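Local coordinates for protein PEPTIDE N-myristoyltransferase (Saccharomyces cerevisiae, PDB 1IIC) that transfers the myristoyl group from myristoyl-CoA to the N-terminal glycine of protein substrates, at residues Ile236-Glu241 against Gly288-Phe293; Glu241-Tyr246 against Tyr319-Ala324. All coordinates share one frame; numbering follows the deposited sequence.

Contact 1. Residues Ile236-Glu241 against Gly288-Phe293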
ATOM      1  N   ILE A 236      15.752  12.054  10.866  1.00 23.48           N
ATOM      2  CA  ILE A 236      14.708  12.635  10.021  1.00 22.38           C
ATOM      3  C   ILE A 236      15.081  13.684   8.969  1.00 22.94           C
ATOM      4  O   ILE A 236      14.732  13.518   7.789  1.00 20.40           O
ATOM      5  CB  ILE A 236      13.550  13.182  10.871  1.00 21.23           C
ATOM      6  CG1 ILE A 236      12.926  12.044  11.688  1.00 22.28           C
ATOM      7  CG2 ILE A 236      12.491  13.794   9.964  1.00 24.92           C
ATOM      8  CD1 ILE A 236      12.361  10.874  10.837  1.00 21.58           C
ATOM      9  N   ASP A 237      15.772  14.757   9.356  1.00 21.99           N
ATOM     10  CA  ASP A 237      16.118  15.769   8.364  1.00 22.77           C
ATOM     11  C   ASP A 237      16.879  15.180   7.171  1.00 22.33           C
ATOM     12  O   ASP A 237      16.502  15.414   6.031  1.00 22.92           O
ATOM     13  CB  ASP A 237      16.920  16.922   8.986  1.00 24.71           C
ATOM     14  CG  ASP A 237      16.064  17.823   9.873  1.00 25.59           C
ATOM     15  OD1 ASP A 237      14.869  18.031   9.562  1.00 25.61           O
ATOM     16  OD2 ASP A 237      16.590  18.334  10.879  1.00 27.20           O
ATOM     17  N   GLN A 238      17.939  14.415   7.424  1.00 22.55           N
ATOM     18  CA  GLN A 238      18.706  13.812   6.331  1.00 22.75           C
ATOM     19  C   GLN A 238      17.921  12.788   5.520  1.00 22.83           C
ATOM     20  O   GLN A 238      17.901  12.843   4.293  1.00 23.70           O
ATOM     21  CB  GLN A 238      19.956  13.101   6.853  1.00 22.06           C
ATOM     22  CG  GLN A 238      21.169  13.978   7.044  1.00 22.95           C
ATOM     23  CD  GLN A 238      22.434  13.162   7.150  1.00 22.10           C
ATOM     24  OE1 GLN A 238      22.946  12.645   6.148  1.00 20.52           O
ATOM     25  NE2 GLN A 238      22.936  13.016   8.368  1.00 21.48           N
ATOM     26  N   VAL A 239      17.291  11.841   6.207  1.00 23.33           N
ATOM     27  CA  VAL A 239      16.543  10.794   5.518  1.00 24.45           C
ATOM     28  C   VAL A 239      15.446  11.375   4.655  1.00 24.37           C
ATOM     29  O   VAL A 239      15.232  10.929   3.533  1.00 25.78           O
ATOM     30  CB  VAL A 239      15.925   9.787   6.521  1.00 23.91           C
ATOM     31  CG1 VAL A 239      15.143   8.712   5.778  1.00 26.66           C
ATOM     32  CG2 VAL A 239      17.031   9.152   7.349  1.00 25.81           C
ATOM     33  N   PHE A 240      14.769  12.387   5.180  1.00 24.60           N
ATOM     34  CA  PHE A 240      13.677  13.031   4.470  1.00 24.95           C
ATOM     35  C   PHE A 240      14.114  13.639   3.151  1.00 25.38           C
ATOM     36  O   PHE A 240      13.423  13.506   2.144  1.00 25.14           O
ATOM     37  CB  PHE A 240      13.060  14.117   5.347  1.00 25.87           C
ATOM     38  CG  PHE A 240      11.900  14.831   4.708  1.00 28.22           C
ATOM     39  CD1 PHE A 240      10.672  14.193   4.547  1.00 28.38           C
ATOM     40  CD2 PHE A 240      12.030  16.151   4.283  1.00 28.92           C
ATOM     41  CE1 PHE A 240       9.589  14.858   3.977  1.00 28.23           C
ATOM     42  CE2 PHE A 240      10.953  16.825   3.710  1.00 31.45           C
ATOM     43  CZ  PHE A 240       9.726  16.172   3.558  1.00 29.47           C
ATOM     44  N   GLU A 241      15.261  14.315   3.159  1.00 25.64           N
ATOM     45  CA  GLU A 241      15.767  14.951   1.953  1.00 24.64           C
ATOM     46  C   GLU A 241      16.265  13.880   0.984  1.00 23.29           C
ATOM     47  O   GLU A 241      16.082  13.986  -0.226  1.00 23.31           O
ATOM     48  CB  GLU A 241      16.897  15.923   2.309  1.00 26.80           C
ATOM     49  CG  GLU A 241      16.921  17.171   1.444  1.00 30.03           C
ATOM     50  CD  GLU A 241      15.762  18.117   1.729  1.00 30.84           C
ATOM     51  OE1 GLU A 241      15.328  18.826   0.797  1.00 32.56           O
ATOM     52  OE2 GLU A 241      15.291  18.171   2.887  1.00 33.98           O
ATOM     53  N   GLY A 288      28.846  10.461   9.296  1.00 25.51           N
ATOM     54  CA  GLY A 288      27.509  10.835   9.718  1.00 26.18           C
ATOM     55  C   GLY A 288      26.491  10.925   8.595  1.00 26.29           C
ATOM     56  O   GLY A 288      25.307  11.137   8.841  1.00 26.97           O
ATOM     57  N   LYS A 289      26.940  10.756   7.358  1.00 27.26           N
ATOM     58  CA  LYS A 289      26.032  10.836   6.223  1.00 27.28           C
ATOM     59  C   LYS A 289      25.120   9.630   6.073  1.00 26.45           C
ATOM     60  O   LYS A 289      25.553   8.487   6.197  1.00 26.61           O
ATOM     61  CB  LYS A 289      26.818  11.056   4.927  1.00 27.94           C
ATOM     62  CG  LYS A 289      26.907  12.528   4.485  1.00 32.59           C
ATOM     63  CD  LYS A 289      27.468  13.454   5.582  1.00 34.96           C
ATOM     64  CE  LYS A 289      26.441  13.750   6.691  1.00 34.88           C
ATOM     65  NZ  LYS A 289      27.075  14.296   7.926  1.00 32.18           N
ATOM     66  N   ILE A 290      23.843   9.904   5.817  1.00 25.75           N
ATOM     67  CA  ILE A 290      22.861   8.847   5.617  1.00 24.29           C
ATOM     68  C   ILE A 290      22.703   8.689   4.112  1.00 23.76           C
ATOM     69  O   ILE A 290      22.241   9.598   3.419  1.00 23.47           O
ATOM     70  CB  ILE A 290      21.518   9.209   6.266  1.00 25.52           C
ATOM     71  CG1 ILE A 290      21.682   9.209   7.788  1.00 24.86           C
ATOM     72  CG2 ILE A 290      20.438   8.219   5.841  1.00 24.36           C
ATOM     73  CD1 ILE A 290      20.435   9.566   8.531  1.00 27.34           C
ATOM     74  N   THR A 291      23.104   7.525   3.617  1.00 21.30           N
ATOM     75  CA  THR A 291      23.061   7.235   2.194  1.00 21.43           C
ATOM     76  C   THR A 291      21.993   6.233   1.746  1.00 19.91           C
ATOM     77  O   THR A 291      21.764   6.086   0.551  1.00 20.28           O
ATOM     78  CB  THR A 291      24.428   6.706   1.735  1.00 22.95           C
ATOM     79  OG1 THR A 291      24.768   5.547   2.509  1.00 23.05           O
ATOM     80  CG2 THR A 291      25.509   7.773   1.926  1.00 22.40           C
ATOM     81  N   ASP A 292      21.350   5.547   2.688  1.00 18.43           N
ATOM     82  CA  ASP A 292      20.329   4.559   2.347  1.00 18.78           C
ATOM     83  C   ASP A 292      19.172   4.553   3.335  1.00 18.54           C
ATOM     84  O   ASP A 292      19.314   4.937   4.493  1.00 17.80           O
ATOM     85  CB  ASP A 292      20.933   3.146   2.282  1.00 19.66           C
ATOM     86  CG  ASP A 292      22.078   3.046   1.296  1.00 21.57           C
ATOM     87  OD1 ASP A 292      23.239   3.264   1.706  1.00 22.41           O
ATOM     88  OD2 ASP A 292      21.816   2.769   0.109  1.00 21.60           O
ATOM     89  N   PHE A 293      18.022   4.097   2.867  1.00 18.25           N
ATOM     90  CA  PHE A 293      16.830   4.057   3.691  1.00 18.36           C
ATOM     91  C   PHE A 293      15.846   3.074   3.093  1.00 17.13           C
ATOM     92  O   PHE A 293      15.651   3.051   1.884  1.00 15.28           O
ATOM     93  CB  PHE A 293      16.202   5.455   3.751  1.00 16.13           C
ATOM     94  CG  PHE A 293      14.740   5.463   4.108  1.00 16.66           C
ATOM     95  CD1 PHE A 293      13.778   5.755   3.144  1.00 17.88           C
ATOM     96  CD2 PHE A 293      14.319   5.176   5.400  1.00 18.25           C
ATOM     97  CE1 PHE A 293      12.424   5.760   3.461  1.00 18.06           C
ATOM     98  CE2 PHE A 293      12.964   5.176   5.728  1.00 19.10           C
ATOM     99  CZ  PHE A 293      12.015   5.468   4.755  1.00 19.01           C
TER

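Contact 2. Residues Glu241-Tyr246 against Tyr319-Ala324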
ATOM      1  N   GLU A 241      15.261  14.315   3.159  1.00 25.64           N
ATOM      2  CA  GLU A 241      15.767  14.951   1.953  1.00 24.64           C
ATOM      3  C   GLU A 241      16.265  13.880   0.984  1.00 23.29           C
ATOM      4  O   GLU A 241      16.082  13.986  -0.226  1.00 23.31           O
ATOM      5  CB  GLU A 241      16.897  15.923   2.309  1.00 26.80           C
ATOM      6  CG  GLU A 241      16.921  17.171   1.444  1.00 30.03           C
ATOM      7  CD  GLU A 241      15.762  18.117   1.729  1.00 30.84           C
ATOM      8  OE1 GLU A 241      15.328  18.826   0.797  1.00 32.56           O
ATOM      9  OE2 GLU A 241      15.291  18.171   2.887  1.00 33.98           O
ATOM     10  N   LEU A 242      16.907  12.850   1.520  1.00 22.05           N
ATOM     11  CA  LEU A 242      17.397  11.755   0.687  1.00 21.16           C
ATOM     12  C   LEU A 242      16.199  11.095  -0.001  1.00 21.11           C
ATOM     13  O   LEU A 242      16.233  10.796  -1.190  1.00 21.64           O
ATOM     14  CB  LEU A 242      18.113  10.712   1.552  1.00 19.55           C
ATOM     15  CG  LEU A 242      18.466   9.389   0.860  1.00 19.65           C
ATOM     16  CD1 LEU A 242      19.433   9.645  -0.275  1.00 18.69           C
ATOM     17  CD2 LEU A 242      19.072   8.417   1.879  1.00 21.38           C
ATOM     18  N   PHE A 243      15.139  10.878   0.767  1.00 21.66           N
ATOM     19  CA  PHE A 243      13.929  10.241   0.248  1.00 23.25           C
ATOM     20  C   PHE A 243      13.295  11.065  -0.863  1.00 22.70           C
ATOM     21  O   PHE A 243      13.064  10.561  -1.961  1.00 21.99           O
ATOM     22  CB  PHE A 243      12.917  10.035   1.374  1.00 20.82           C
ATOM     23  CG  PHE A 243      11.644   9.388   0.924  1.00 20.71           C
ATOM     24  CD1 PHE A 243      11.641   8.074   0.460  1.00 19.88           C
ATOM     25  CD2 PHE A 243      10.452  10.099   0.934  1.00 20.51           C
ATOM     26  CE1 PHE A 243      10.466   7.484   0.011  1.00 20.56           C
ATOM     27  CE2 PHE A 243       9.273   9.515   0.487  1.00 20.98           C
ATOM     28  CZ  PHE A 243       9.281   8.206   0.024  1.00 20.31           C
ATOM     29  N   LYS A 244      13.018  12.330  -0.562  1.00 23.84           N
ATOM     30  CA  LYS A 244      12.420  13.248  -1.525  1.00 24.44           C
ATOM     31  C   LYS A 244      13.233  13.308  -2.808  1.00 24.29           C
ATOM     32  O   LYS A 244      12.686  13.329  -3.911  1.00 23.08           O
ATOM     33  CB  LYS A 244      12.328  14.655  -0.918  1.00 26.22           C
ATOM     34  CG  LYS A 244      11.984  15.738  -1.927  1.00 29.29           C
ATOM     35  CD  LYS A 244      11.890  17.124  -1.279  1.00 32.96           C
ATOM     36  CE  LYS A 244      11.580  18.194  -2.330  1.00 34.82           C
ATOM     37  NZ  LYS A 244      11.404  19.561  -1.745  1.00 37.03           N
ATOM     38  N   ARG A 245      14.550  13.346  -2.651  1.00 23.16           N
ATOM     39  CA  ARG A 245      15.446  13.425  -3.785  1.00 22.92           C
ATOM     40  C   ARG A 245      15.290  12.188  -4.665  1.00 21.50           C
ATOM     41  O   ARG A 245      15.066  12.294  -5.875  1.00 19.69           O
ATOM     42  CB  ARG A 245      16.885  13.541  -3.285  1.00 26.85           C
ATOM     43  CG  ARG A 245      17.759  14.463  -4.096  1.00 29.85           C
ATOM     44  CD  ARG A 245      17.978  13.949  -5.504  1.00 33.66           C
ATOM     45  NE  ARG A 245      19.402  13.857  -5.809  1.00 34.08           N
ATOM     46  CZ  ARG A 245      20.255  14.865  -5.687  1.00 36.15           C
ATOM     47  NH1 ARG A 245      19.823  16.048  -5.267  1.00 38.47           N
ATOM     48  NH2 ARG A 245      21.542  14.688  -5.967  1.00 35.08           N
ATOM     49  N   TYR A 246      15.407  11.015  -4.050  1.00 19.13           N
ATOM     50  CA  TYR A 246      15.279   9.758  -4.784  1.00 19.95           C
ATOM     51  C   TYR A 246      13.907   9.651  -5.471  1.00 20.25           C
ATOM     52  O   TYR A 246      13.837   9.387  -6.668  1.00 20.46           O
ATOM     53  CB  TYR A 246      15.515   8.575  -3.830  1.00 18.35           C
ATOM     54  CG  TYR A 246      15.277   7.226  -4.460  1.00 17.48           C
ATOM     55  CD1 TYR A 246      14.064   6.565  -4.292  1.00 17.86           C
ATOM     56  CD2 TYR A 246      16.226   6.651  -5.297  1.00 15.69           C
ATOM     57  CE1 TYR A 246      13.797   5.371  -4.947  1.00 17.02           C
ATOM     58  CE2 TYR A 246      15.968   5.461  -5.960  1.00 18.00           C
ATOM     59  CZ  TYR A 246      14.748   4.827  -5.781  1.00 16.26           C
ATOM     60  OH  TYR A 246      14.473   3.663  -6.448  1.00 15.64           O
ATOM     61  N   TYR A 319       8.484   1.936   1.560  1.00 15.53           N
ATOM     62  CA  TYR A 319       9.273   2.995   0.932  1.00 15.54           C
ATOM     63  C   TYR A 319      10.766   2.831   1.191  1.00 15.60           C
ATOM     64  O   TYR A 319      11.176   2.261   2.203  1.00 17.54           O
ATOM     65  CB  TYR A 319       8.825   4.373   1.433  1.00 13.98           C
ATOM     66  CG  TYR A 319       7.545   4.863   0.802  1.00 16.79           C
ATOM     67  CD1 TYR A 319       7.514   5.282  -0.524  1.00 16.09           C
ATOM     68  CD2 TYR A 319       6.361   4.911   1.533  1.00 16.38           C
ATOM     69  CE1 TYR A 319       6.340   5.732  -1.100  1.00 17.39           C
ATOM     70  CE2 TYR A 319       5.185   5.362   0.965  1.00 17.32           C
ATOM     71  CZ  TYR A 319       5.180   5.769  -0.348  1.00 17.01           C
ATOM     72  OH  TYR A 319       4.005   6.212  -0.908  1.00 19.95           O
ATOM     73  N   TYR A 320      11.572   3.338   0.266  1.00 15.41           N
ATOM     74  CA  TYR A 320      13.021   3.274   0.385  1.00 15.23           C
ATOM     75  C   TYR A 320      13.677   4.349  -0.474  1.00 16.22           C
ATOM     76  O   TYR A 320      13.015   5.020  -1.269  1.00 13.94           O
ATOM     77  CB  TYR A 320      13.525   1.886  -0.020  1.00 15.36           C
ATOM     78  CG  TYR A 320      13.264   1.498  -1.458  1.00 17.35           C
ATOM     79  CD1 TYR A 320      13.994   2.077  -2.508  1.00 16.08           C
ATOM     80  CD2 TYR A 320      12.312   0.519  -1.773  1.00 17.40           C
ATOM     81  CE1 TYR A 320      13.784   1.684  -3.833  1.00 16.29           C
ATOM     82  CE2 TYR A 320      12.093   0.120  -3.098  1.00 16.48           C
ATOM     83  CZ  TYR A 320      12.833   0.707  -4.122  1.00 17.24           C
ATOM     84  OH  TYR A 320      12.621   0.317  -5.432  1.00 17.64           O
ATOM     85  N   ALA A 321      14.985   4.510  -0.298  1.00 17.03           N
ATOM     86  CA  ALA A 321      15.743   5.501  -1.040  1.00 18.02           C
ATOM     87  C   ALA A 321      17.236   5.275  -0.832  1.00 19.00           C
ATOM     88  O   ALA A 321      17.659   4.772   0.207  1.00 18.65           O
ATOM     89  CB  ALA A 321      15.359   6.902  -0.576  1.00 18.11           C
ATOM     90  N   THR A 322      18.027   5.659  -1.827  1.00 19.99           N
ATOM     91  CA  THR A 322      19.475   5.499  -1.769  1.00 19.80           C
ATOM     92  C   THR A 322      20.108   6.514  -2.713  1.00 20.11           C
ATOM     93  O   THR A 322      19.461   6.963  -3.649  1.00 20.41           O
ATOM     94  CB  THR A 322      19.879   4.049  -2.182  1.00 19.70           C
ATOM     95  OG1 THR A 322      21.302   3.900  -2.126  1.00 21.85           O
ATOM     96  CG2 THR A 322      19.386   3.730  -3.580  1.00 18.66           C
ATOM     97  N   ASP A 323      21.358   6.891  -2.457  1.00 20.87           N
ATOM     98  CA  ASP A 323      22.054   7.847  -3.321  1.00 21.63           C
ATOM     99  C   ASP A 323      22.968   7.133  -4.317  1.00 22.29           C
ATOM    100  O   ASP A 323      23.742   7.775  -5.025  1.00 22.54           O
ATOM    101  CB  ASP A 323      22.894   8.825  -2.492  1.00 20.56           C
ATOM    102  CG  ASP A 323      23.948   8.126  -1.625  1.00 20.97           C
ATOM    103  OD1 ASP A 323      24.235   6.923  -1.835  1.00 18.54           O
ATOM    104  OD2 ASP A 323      24.501   8.799  -0.725  1.00 19.76           O
ATOM    105  N   ALA A 324      22.860   5.807  -4.376  1.00 23.14           N
ATOM    106  CA  ALA A 324      23.692   4.998  -5.264  1.00 25.00           C
ATOM    107  C   ALA A 324      23.843   5.509  -6.697  1.00 25.77           C
ATOM    108  O   ALA A 324      24.874   5.272  -7.323  1.00 26.81           O
ATOM    109  CB  ALA A 324      23.186   3.557  -5.285  1.00 23.51           C
TER

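Contact 1. Residues Ile236-Glu241 against Gly288-Phe293
The carboxamide of Q238 reaches out from the helix and pairs with the backbone on either side of K289, at G288 in the loop and at I290, the first residue of the strand. Q238 OE1 accepts the amide hydrogen of I290 N at 2.9 Å, and Q238 NE2 gives a nearly straight bond (173°) to G288 O at 3.1 Å. The two bonds differ in setting: G288 O lies close to the amide plane of Q238, whereas I290 N sits well above that plane, 36° out of it. Gripped at both ends, the amide has little freedom to flip. K289 itself bends back so that its CE passes beside the amide, crossing the Q238 chain at about a right angle.

Deeper in, V239 divides its two methyls between two strand residues. CG2 meets I290 CD1 at 3.6 Å. CG1, anti to the backbone N, lies over one face of the F293 ring, 3.9 Å from its centroid and offset toward the rim, in a CH-pi contact. G288 has a positive phi as the chain turns into the strand.

Helix 236-241 crosses strand 290-293 at -66°, with the axes 8.5 Å apart. V282 of the adjoining strand 278-284 touches both V239 and I290, while helix 258-265 supplies F261 against V239 and F265, which meets the F293 ring edge-to-face. The contact thus seats the helix on the antiparallel pair 278-284 and 290-303 of a mixed sheet, consistent with the GNAT-like alpha/beta fold of the acetyltransferase clan.

Contact 2. Residues Glu241-Tyr246 against Tyr319-Ala324
Helix 241-246 runs perpendicular to strand 319-322, at 90° with the axes 7.2 Å apart, and the backbones come nearest at F243 and A321, whose CA atoms are 5.2 Å apart. A321 offers only a methyl here, consistent with so close an approach: its CB fits against the helix backbone at F243 CA, 3.7 Å away, and also touches Y246 CB. No hydrogen bond crosses between the segments; the join is made by van der Waals and aromatic contacts.

F243 and Y246 both have CG anti to the backbone N, yet their rings go to different parts of the strand. The F243 ring turns its edge to the face of Y319 in an offset edge-to-face pair, planes at 85°, with F243 CZ 3.5 Å from Y319 CD1. Along the same edge F243 also meets Y320 O and A321 CB. Y246 spreads its ring over the strand backbone, with A321 CA over one face, 4.2 Å from the centroid. At the far end Y246 OH comes to the edge of the Y320 ring, 3.4 Å from CE1, the two planes inclined at 45°. Both of these tyrosine hydroxyls make weak hydrogen bonds to D370. Y319 OH is instead hydrogen-bonded to the backbone N of V420, near the C terminus. L242 completes the contact by laying CD1 against the backbone where T322 joins D323.

F261 of helix 258-265 also meets the F243 ring. The CB of T322 is directed away from helix 241-246, and its side chain packs on L340 and L344 of helix 334-357. Strand 311-322 here lies between helices 236-247 and 334-357, a layering consistent with a GNAT-like alpha/beta fold in the C-terminal family region.

Overall arrangement
Helix 236-247 comes first in the chain and serves both contacts, E241 being common to the two segments. From it the chain passes through helix 258-265 and strand 278-284 before strand 290-303 returns to the helix's first half, closing contact 1 over 46 intervening residues. It then turns back as strand 311-322, which meets the second half in contact 2 and closes a 72-residue loop. The two closures cross rather than nest. Since strands 290-303 and 311-322 are antiparallel neighbours, the helix spans both; F293 O to A321 N (2.7 Å) and T322 OG1 to D292 OD2 (2.6 Å) join the contacts directly within the C-terminal family region.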